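Local coordinates for BmrU protein (Bacillus anthracis, PDB 3T5P) that is a putative diacylglycerol kinase, and so probably transfers the gamma-phosphate of ATP to the hydroxyl of a lipid such as diacylglycerol, at residues D225-I230 with H260-S265; V187-D192 with I266-E271; N144-G149 with L284-Q289. All coordinates share one frame; numbering follows the deposited sequence.

The three contacts show how one beta sandwich varies its chemistry with position. Contact 1 pairs neighbouring strands of one sheet, the second of them outermost within the chain, and is only partly buried; carboxylates, a magnesium ion and lysines gather there. Contact 2 pairs strands of the other sheet, with aliphatic side chains on its inner face and charged ones on the face that meets a second subunit. Contact 3, whose touching residues are all buried, spans the two sheets by side chains alone, around a tryptophan. Contacts 1 and 2 follow each other along 260-271, and Asp192 accepts hydrogen bonds from the backbone of Lys264 and Ser265. Contacts 2 and 3 join where Ile268 N bonds Cys288 O.

Contact 1. Residues D225-I230 with H260-S265; sequences DGTLDI and HVKAKS. With MG (magnesium ion), chain M.
Asp229 OD1 is gripped by two donors from the facing strand: Lys262 NZ at 2.5 Å, in a salt bridge through the syn lone pair, and His260 NE2 at 2.9 Å, through the anti lone pair. The strands form an antiparallel ladder in the YegS-like C-terminal beta sandwich, with Leu228 and Ala263 as a hydrogen-bonded pair and Asp229 opposite Lys262 as a non-hydrogen-bonded one. The carboxylate and the imidazole are nearly coplanar, 26° apart, and Asp252 holds the other ring nitrogen, ND1; together the two bonds should restrain the ring's rotation. Lys262 NZ also reaches Asn220 O.

On the opposite face of the ladder, Ile230 CD1 packs 3.7 Å from Val261 CG1, and Tyr191 packs on both. Ahead of the strand, 225-227 forms an Asx turn in which Thr227 N bonds Asp225 OD1. That oxygen and Thr227 O bind the magnesium ion, each at 2.0 Å, with three waters and Lys222 O completing six ligands. One water ligand ties the metal to the ladder, donating to Asp225 OD2 and, at 2.6 Å, to Asp229 OD2.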
loop_
_atom_site.group_PDB
_atom_site.type_symbol
_atom_site.label_atom_id
_atom_site.label_comp_id
_atom_site.label_asym_id
_atom_site.label_seq_id
_atom_site.Cartn_x
_atom_site.Cartn_y
_atom_site.Cartn_z
ATOM N N ASP A 225 -19.288 -24.866 16.311
ATOM C CA ASP A 225 -19.602 -25.323 17.667
ATOM C C ASP A 225 -18.373 -25.468 18.568
ATOM O O ASP A 225 -18.465 -25.978 19.674
ATOM C CB ASP A 225 -20.366 -26.658 17.606
ATOM C CG ASP A 225 -19.576 -27.763 16.970
ATOM O OD1 ASP A 225 -18.477 -27.501 16.411
ATOM O OD2 ASP A 225 -20.081 -28.911 17.011
ATOM N N GLY A 226 -17.221 -25.066 18.063
ATOM C CA GLY A 226 -15.990 -25.079 18.840
ATOM C C GLY A 226 -15.365 -26.437 18.981
ATOM O O GLY A 226 -14.459 -26.608 19.790
ATOM N N THR A 227 -15.825 -27.400 18.195
ATOM C CA THR A 227 -15.318 -28.774 18.305
ATOM C C THR A 227 -15.344 -29.542 16.969
ATOM O O THR A 227 -16.183 -29.270 16.082
ATOM C CB THR A 227 -16.086 -29.568 19.390
ATOM O OG1 THR A 227 -15.425 -30.808 19.647
ATOM C CG2 THR A 227 -17.518 -29.848 18.953
ATOM N N LEU A 228 -14.407 -30.485 16.841
ATOM C CA LEU A 228 -14.244 -31.276 15.619
ATOM C C LEU A 228 -14.823 -32.669 15.828
ATOM O O LEU A 228 -14.906 -33.139 16.955
ATOM C CB LEU A 228 -12.769 -31.421 15.239
ATOM C CG LEU A 228 -12.042 -30.194 14.709
ATOM C CD1 LEU A 228 -10.559 -30.402 14.820
ATOM C CD2 LEU A 228 -12.436 -29.879 13.276
ATOM N N ASP A 229 -15.195 -33.328 14.729
ATOM C CA ASP A 229 -15.771 -34.666 14.788
ATOM C C ASP A 229 -14.819 -35.728 14.261
ATOM O O ASP A 229 -14.483 -35.731 13.076
ATOM C CB ASP A 229 -17.074 -34.710 14.012
ATOM C CG ASP A 229 -18.186 -33.962 14.720
ATOM O OD1 ASP A 229 -19.054 -34.633 15.323
ATOM O OD2 ASP A 229 -18.160 -32.705 14.698
ATOM N N ILE A 230 -14.393 -36.619 15.161
ATOM C CA ILE A 230 -13.607 -37.781 14.795
ATOM C C ILE A 230 -14.564 -38.905 14.358
ATOM O O ILE A 230 -15.582 -39.155 14.989
ATOM C CB ILE A 230 -12.746 -38.290 15.963
ATOM C CG1 ILE A 230 -11.808 -37.196 16.472
ATOM C CG2 ILE A 230 -11.916 -39.483 15.518
ATOM C CD1 ILE A 230 -11.170 -37.521 17.790
ATOM N N HIS A 260 -17.236 -42.723 16.765
ATOM C CA HIS A 260 -17.510 -41.312 16.546
ATOM C C HIS A 260 -17.472 -40.517 17.841
ATOM O O HIS A 260 -18.183 -40.810 18.775
ATOM C CB HIS A 260 -18.873 -41.135 15.884
ATOM C CG HIS A 260 -19.286 -39.706 15.716
ATOM N ND1 HIS A 260 -20.592 -39.291 15.857
ATOM C CD2 HIS A 260 -18.570 -38.596 15.426
ATOM C CE1 HIS A 260 -20.662 -37.988 15.650
ATOM N NE2 HIS A 260 -19.449 -37.541 15.395
ATOM N N VAL A 261 -16.648 -39.482 17.874
ATOM C CA VAL A 261 -16.544 -38.640 19.059
ATOM C C VAL A 261 -16.197 -37.220 18.664
ATOM O O VAL A 261 -15.636 -36.984 17.603
ATOM C CB VAL A 261 -15.507 -39.226 20.034
ATOM C CG1 VAL A 261 -14.085 -38.958 19.552
ATOM C CG2 VAL A 261 -15.754 -38.729 21.448
ATOM N N LYS A 262 -16.558 -36.278 19.524
ATOM C CA LYS A 262 -16.214 -34.862 19.331
ATOM C C LYS A 262 -15.005 -34.487 20.179
ATOM O O LYS A 262 -14.871 -34.954 21.309
ATOM C CB LYS A 262 -17.391 -33.950 19.678
ATOM C CG LYS A 262 -18.589 -34.099 18.743
ATOM C CD LYS A 262 -19.475 -32.851 18.744
ATOM C CE LYS A 262 -20.860 -33.078 18.125
ATOM N NZ LYS A 262 -20.859 -33.591 16.729
ATOM N N ALA A 263 -14.123 -33.656 19.619
ATOM C CA ALA A 263 -12.901 -33.250 20.309
ATOM C C ALA A 263 -12.335 -31.944 19.769
ATOM O O ALA A 263 -12.539 -31.597 18.592
ATOM C CB ALA A 263 -11.862 -34.342 20.221
ATOM N N LYS A 264 -11.622 -31.236 20.651
ATOM C CA LYS A 264 -10.990 -29.935 20.341
ATOM C C LYS A 264 -9.525 -30.089 19.944
ATOM O O LYS A 264 -9.041 -29.411 19.046
ATOM C CB LYS A 264 -11.092 -28.976 21.538
ATOM C CG LYS A 264 -12.512 -28.735 22.032
ATOM C CD LYS A 264 -12.663 -27.405 22.810
ATOM C CE LYS A 264 -14.087 -27.231 23.389
ATOM N NZ LYS A 264 -14.428 -25.799 23.663
ATOM N N SER A 265 -8.829 -30.982 20.628
ATOM C CA SER A 265 -7.379 -31.141 20.456
ATOM C C SER A 265 -7.050 -32.607 20.210
ATOM O O SER A 265 -7.248 -33.459 21.068
ATOM C CB SER A 265 -6.642 -30.608 21.698
ATOM O OG SER A 265 -5.233 -30.550 21.495
HETATM MG MG MG M . -17.596 -28.464 14.920
HETATM O O HOH W 1 -18.908 -30.269 15.139
HETATM O O HOH W 2 -16.780 -29.468 13.368
HETATM O O HOH W 3 -16.360 -26.865 14.297
#

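Contact 2. Residues V187-D192 with I266-E271; sequences VKITYD and IHIETE
Lys188 and Thr190 meet Glu269 and His267 through their backbones, in two hydrogen-bonded antiparallel pairs. Four nearly equal bonds make up this ladder, among them Lys188 N to Glu269 O at 2.8 Å. Alongside these, alpha carbons add weaker C-H...O contacts, among them Ile266 CA to Thr190 O at 3.2 Å.

Apolar packing occupies one face. Ile189 lies alongside Ile266, pointing the same way, and the two touch through their CG2 methyls at 3.8 Å. In both residues CG2 stands opposite the backbone N across the CA-CB bond and CG1 opposite the carbonyl carbon (chi1 -55° and -50°), an arrangement that turns the two branch methyls to each other across the strands. Val187 instead crosses Ile268 at a slant, CG2 to CG2, also 3.8 Å. Val203 and Val205 from the other sheet pack on this row, as does Ile230.

Polar and charged groups occupy the reverse face. Lys188 runs extended beside Glu269, its CD 3.6 Å from Glu269 OE1, while NZ stays 4.3 Å from that oxygen, too far for a salt bridge. The ammonium instead pairs with Glu269 OE2 of the second subunit, in a salt bridge between chains. The side chains of His267 and Thr190 come together at their CB atoms, 4.1 Å apart; the imidazole bonds through NE2 to His267 NE2 of the second subunit, and the two rings meet with their planes about 25° apart.

Aliphatic residues facing the opposing sheet and polar ones facing a partner chain are the two sides of a beta-sandwich sheet that also serves as a subunit interface, here in the YegS-like C-terminal domain.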
loop_
_atom_site.group_PDB
_atom_site.type_symbol
_atom_site.label_atom_id
_atom_site.label_comp_id
_atom_site.label_asym_id
_atom_site.label_seq_id
_atom_site.Cartn_x
_atom_site.Cartn_y
_atom_site.Cartn_z
ATOM N N VAL A 187 -4.140 -47.241 13.793
ATOM C CA VAL A 187 -4.226 -45.825 14.110
ATOM C C VAL A 187 -4.323 -45.622 15.625
ATOM O O VAL A 187 -4.993 -46.381 16.325
ATOM C CB VAL A 187 -5.422 -45.152 13.392
ATOM C CG1 VAL A 187 -6.746 -45.753 13.874
ATOM C CG2 VAL A 187 -5.395 -43.646 13.599
ATOM N N LYS A 188 -3.603 -44.608 16.106
ATOM C CA LYS A 188 -3.662 -44.167 17.498
ATOM C C LYS A 188 -4.133 -42.713 17.524
ATOM O O LYS A 188 -3.451 -41.816 17.010
ATOM C CB LYS A 188 -2.287 -44.297 18.158
ATOM C CG LYS A 188 -2.256 -44.021 19.668
ATOM C CD LYS A 188 -0.815 -43.834 20.196
ATOM C CE LYS A 188 -0.796 -43.210 21.608
ATOM N NZ LYS A 188 0.516 -43.344 22.307
ATOM N N ILE A 189 -5.308 -42.493 18.112
ATOM C CA ILE A 189 -5.911 -41.155 18.171
ATOM C C ILE A 189 -5.984 -40.668 19.615
ATOM O O ILE A 189 -6.642 -41.281 20.450
ATOM C CB ILE A 189 -7.332 -41.112 17.551
ATOM C CG1 ILE A 189 -7.322 -41.647 16.118
ATOM C CG2 ILE A 189 -7.859 -39.697 17.558
ATOM C CD1 ILE A 189 -8.700 -41.854 15.523
ATOM N N THR A 190 -5.293 -39.569 19.900
ATOM C CA THR A 190 -5.370 -38.931 21.209
ATOM C C THR A 190 -6.287 -37.726 21.116
ATOM O O THR A 190 -5.992 -36.764 20.410
ATOM C CB THR A 190 -3.998 -38.477 21.715
ATOM O OG1 THR A 190 -3.133 -39.614 21.806
ATOM C CG2 THR A 190 -4.125 -37.836 23.078
ATOM N N TYR A 191 -7.397 -37.789 21.846
ATOM C CA TYR A 191 -8.409 -36.750 21.793
ATOM C C TYR A 191 -8.799 -36.261 23.199
ATOM O O TYR A 191 -9.367 -37.009 24.012
ATOM C CB TYR A 191 -9.630 -37.224 20.975
ATOM C CG TYR A 191 -10.387 -38.405 21.538
ATOM C CD1 TYR A 191 -11.580 -38.225 22.228
ATOM C CD2 TYR A 191 -9.920 -39.699 21.376
ATOM C CE1 TYR A 191 -12.284 -39.302 22.750
ATOM C CE2 TYR A 191 -10.622 -40.789 21.894
ATOM C CZ TYR A 191 -11.798 -40.572 22.579
ATOM O OH TYR A 191 -12.492 -41.615 23.098
ATOM N N ASP A 192 -8.467 -34.996 23.468
ATOM C CA ASP A 192 -8.807 -34.321 24.730
ATOM C C ASP A 192 -8.539 -35.227 25.935
ATOM O O ASP A 192 -9.425 -35.484 26.763
ATOM C CB ASP A 192 -10.271 -33.859 24.713
ATOM C CG ASP A 192 -10.542 -32.767 23.684
ATOM O OD1 ASP A 192 -9.617 -32.044 23.249
ATOM O OD2 ASP A 192 -11.716 -32.625 23.309
ATOM N N ILE A 266 -6.557 -32.882 19.015
ATOM C CA ILE A 266 -6.472 -34.248 18.508
ATOM C C ILE A 266 -5.089 -34.524 17.965
ATOM O O ILE A 266 -4.517 -33.677 17.284
ATOM C CB ILE A 266 -7.490 -34.496 17.350
ATOM C CG1 ILE A 266 -8.888 -34.027 17.738
ATOM C CG2 ILE A 266 -7.546 -35.972 16.973
ATOM C CD1 ILE A 266 -9.890 -34.103 16.599
ATOM N N HIS A 267 -4.563 -35.709 18.270
ATOM C CA HIS A 267 -3.297 -36.178 17.701
ATOM C C HIS A 267 -3.463 -37.547 17.065
ATOM O O HIS A 267 -3.890 -38.496 17.732
ATOM C CB HIS A 267 -2.188 -36.243 18.749
ATOM C CG HIS A 267 -0.819 -36.318 18.154
ATOM N ND1 HIS A 267 -0.237 -35.251 17.502
ATOM C CD2 HIS A 267 0.074 -37.333 18.091
ATOM C CE1 HIS A 267 0.963 -35.602 17.077
ATOM N NE2 HIS A 267 1.176 -36.860 17.422
ATOM N N ILE A 268 -3.113 -37.651 15.786
ATOM C CA ILE A 268 -3.337 -38.885 15.029
ATOM C C ILE A 268 -2.025 -39.495 14.526
ATOM O O ILE A 268 -1.254 -38.856 13.804
ATOM C CB ILE A 268 -4.297 -38.680 13.848
ATOM C CG1 ILE A 268 -5.661 -38.204 14.367
ATOM C CG2 ILE A 268 -4.451 -39.976 13.054
ATOM C CD1 ILE A 268 -6.702 -38.013 13.275
ATOM N N GLU A 269 -1.809 -40.745 14.925
ATOM C CA GLU A 269 -0.597 -41.474 14.634
ATOM C C GLU A 269 -0.901 -42.750 13.874
ATOM O O GLU A 269 -1.833 -43.481 14.228
ATOM C CB GLU A 269 0.108 -41.854 15.936
ATOM C CG GLU A 269 1.378 -41.086 16.226
ATOM C CD GLU A 269 2.018 -41.551 17.514
ATOM O OE1 GLU A 269 1.368 -41.407 18.587
ATOM O OE2 GLU A 269 3.164 -42.062 17.448
ATOM N N THR A 270 -0.084 -43.024 12.859
ATOM C CA THR A 270 -0.122 -44.300 12.140
ATOM C C THR A 270 1.226 -45.022 12.259
ATOM O O THR A 270 2.226 -44.419 12.659
ATOM C CB THR A 270 -0.513 -44.107 10.659
ATOM O OG1 THR A 270 0.302 -43.088 10.063
ATOM C CG2 THR A 270 -1.990 -43.710 10.547
ATOM N N GLU A 271 1.247 -46.313 11.931
ATOM C CA GLU A 271 2.491 -47.111 12.014
ATOM C C GLU A 271 3.563 -46.487 11.111
ATOM O O GLU A 271 4.665 -46.176 11.570
ATOM C CB GLU A 271 2.249 -48.592 11.656
ATOM C CG GLU A 271 3.080 -49.608 12.483
ATOM C CD GLU A 271 4.418 -50.026 11.831
ATOM O OE1 GLU A 271 4.604 -49.796 10.613
ATOM O OE2 GLU A 271 5.281 -50.605 12.541
#

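Contact 3. Residues N144-G149 with L284-Q289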
loop_
_atom_site.group_PDB
_atom_site.type_symbol
_atom_site.label_atom_id
_atom_site.label_comp_id
_atom_site.label_asym_id
_atom_site.label_seq_id
_atom_site.Cartn_x
_atom_site.Cartn_y
_atom_site.Cartn_z
ATOM N N ASN A 144 -13.004 -27.996 5.742
ATOM C CA ASN A 144 -13.945 -29.120 5.541
ATOM C C ASN A 144 -13.565 -30.348 6.345
ATOM O O ASN A 144 -14.280 -30.735 7.280
ATOM C CB ASN A 144 -14.072 -29.519 4.068
ATOM C CG ASN A 144 -14.657 -28.423 3.202
ATOM O OD1 ASN A 144 -15.678 -27.830 3.546
ATOM N ND2 ASN A 144 -14.025 -28.167 2.051
ATOM N N PHE A 145 -12.445 -30.959 6.001
ATOM C CA PHE A 145 -12.086 -32.231 6.609
ATOM C C PHE A 145 -10.621 -32.587 6.481
ATOM O O PHE A 145 -9.892 -32.017 5.679
ATOM C CB PHE A 145 -12.875 -33.360 5.938
ATOM C CG PHE A 145 -12.300 -33.780 4.623
ATOM C CD1 PHE A 145 -11.435 -34.859 4.537
ATOM C CD2 PHE A 145 -12.592 -33.056 3.466
ATOM C CE1 PHE A 145 -10.889 -35.229 3.317
ATOM C CE2 PHE A 145 -12.041 -33.415 2.239
ATOM C CZ PHE A 145 -11.191 -34.502 2.169
ATOM N N TRP A 146 -10.258 -33.577 7.281
ATOM C CA TRP A 146 -8.959 -34.218 7.295
ATOM C C TRP A 146 -9.301 -35.695 7.264
ATOM O O TRP A 146 -10.232 -36.114 7.949
ATOM C CB TRP A 146 -8.257 -33.870 8.599
ATOM C CG TRP A 146 -6.909 -34.490 8.866
ATOM C CD1 TRP A 146 -5.707 -33.857 8.833
ATOM C CD2 TRP A 146 -6.640 -35.830 9.301
ATOM N NE1 TRP A 146 -4.703 -34.723 9.180
ATOM C CE2 TRP A 146 -5.247 -35.941 9.475
ATOM C CE3 TRP A 146 -7.436 -36.951 9.535
ATOM C CZ2 TRP A 146 -4.635 -37.117 9.875
ATOM C CZ3 TRP A 146 -6.823 -38.124 9.935
ATOM C CH2 TRP A 146 -5.440 -38.197 10.105
ATOM N N GLY A 147 -8.573 -36.482 6.483
ATOM C CA GLY A 147 -8.880 -37.900 6.376
ATOM C C GLY A 147 -7.776 -38.794 5.856
ATOM O O GLY A 147 -6.949 -38.375 5.040
ATOM N N ILE A 148 -7.763 -40.029 6.364
ATOM C CA ILE A 148 -6.940 -41.104 5.797
ATOM C C ILE A 148 -7.822 -42.248 5.355
ATOM O O ILE A 148 -8.856 -42.509 5.969
ATOM C CB ILE A 148 -5.954 -41.757 6.778
ATOM C CG1 ILE A 148 -5.598 -40.852 7.949
ATOM C CG2 ILE A 148 -4.705 -42.197 6.024
ATOM C CD1 ILE A 148 -5.048 -41.651 9.118
ATOM N N GLY A 149 -7.374 -42.948 4.319
ATOM C CA GLY A 149 -8.080 -44.113 3.789
ATOM C C GLY A 149 -9.074 -43.783 2.696
ATOM O O GLY A 149 -9.861 -44.636 2.291
ATOM N N LEU A 284 0.388 -32.602 3.360
ATOM C CA LEU A 284 0.225 -33.019 4.750
ATOM C C LEU A 284 0.311 -34.545 4.897
ATOM O O LEU A 284 -0.189 -35.286 4.046
ATOM C CB LEU A 284 -1.135 -32.528 5.272
ATOM C CG LEU A 284 -1.330 -32.456 6.787
ATOM C CD1 LEU A 284 -0.291 -31.541 7.413
ATOM C CD2 LEU A 284 -2.748 -31.994 7.095
ATOM N N HIS A 285 0.942 -35.005 5.976
ATOM C CA HIS A 285 1.030 -36.443 6.269
ATOM C C HIS A 285 1.072 -36.693 7.767
ATOM O O HIS A 285 1.419 -35.802 8.538
ATOM C CB HIS A 285 2.254 -37.081 5.586
ATOM C CG HIS A 285 3.571 -36.493 6.005
ATOM N ND1 HIS A 285 4.167 -36.787 7.215
ATOM C CD2 HIS A 285 4.420 -35.652 5.363
ATOM C CE1 HIS A 285 5.319 -36.142 7.303
ATOM N NE2 HIS A 285 5.498 -35.449 6.191
ATOM N N THR A 286 0.703 -37.903 8.173
ATOM C CA THR A 286 0.771 -38.281 9.578
ATOM C C THR A 286 2.230 -38.401 9.998
ATOM O O THR A 286 3.107 -38.587 9.151
ATOM C CB THR A 286 0.049 -39.619 9.857
ATOM O OG1 THR A 286 0.667 -40.669 9.101
ATOM C CG2 THR A 286 -1.425 -39.519 9.493
ATOM N N PRO A 287 2.503 -38.286 11.306
ATOM C CA PRO A 287 1.561 -37.997 12.383
ATOM C C PRO A 287 1.091 -36.535 12.387
ATOM O O PRO A 287 1.760 -35.657 11.833
ATOM C CB PRO A 287 2.355 -38.336 13.653
ATOM C CG PRO A 287 3.767 -38.234 13.265
ATOM C CD PRO A 287 3.852 -38.575 11.818
ATOM N N CYS A 288 -0.063 -36.299 13.010
ATOM C CA CYS A 288 -0.713 -34.994 12.972
ATOM C C CYS A 288 -1.253 -34.515 14.301
ATOM O O CYS A 288 -1.954 -35.237 15.003
ATOM C CB CYS A 288 -1.866 -35.001 11.982
ATOM S SG CYS A 288 -1.409 -34.444 10.374
ATOM N N GLN A 289 -0.914 -33.274 14.627
ATOM C CA GLN A 289 -1.594 -32.544 15.670
ATOM C C GLN A 289 -2.682 -31.752 14.955
ATOM O O GLN A 289 -2.394 -30.946 14.071
ATOM C CB GLN A 289 -0.629 -31.620 16.432
ATOM C CG GLN A 289 -1.268 -30.811 17.573
ATOM C CD GLN A 289 -1.952 -31.684 18.628
ATOM O OE1 GLN A 289 -1.580 -32.839 18.829
ATOM N NE2 GLN A 289 -2.959 -31.128 19.305
#
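Trp146 reaches Cys288, Thr286 and Leu284 with its indole, the main bridge between an edge strand of one sheet, 145-148, and the loop and first residues of strand 288-300 of the other. The nearest alpha carbons of the two segments are 9.0 Å apart, between Ile148 and Thr286, so side chains alone span the gap. With chi1 at 177°, CG of Trp146 points away from the backbone N and the indole extends toward the facing segment. Its NE1 donates to Cys288 SG at 3.5 Å, with 153° at the hydrogen; the sulfur sits at the ring edge, 15° from the indole plane. Farther round the same edge, CZ2 meets the methyl CG2 of Thr286 at 4.0 Å. Leu284 crosses the indole at about a right angle, and its CD2 comes 3.9 Å from Trp146 CD1. Ile268 and Val276 also pack on the indole.

Two residues on, Ile148 adds a lighter touch, its CD1 lying 4.2 Å from Thr286 CG2. The threonine therefore meets both residues with its methyl, while its hydroxyl hydrogen-bonds to Thr270 OG1 and to Lys274 N.

All five touching side chains are buried, and the sulfur gives the indole N-H a polar partner in largely apolar surroundings. Such a thiol acceptor is soft and its bond is probably weak, which implies that shape and apolar packing do most of the joining here, with the N-H...S bond helping to fix how the ring is turned.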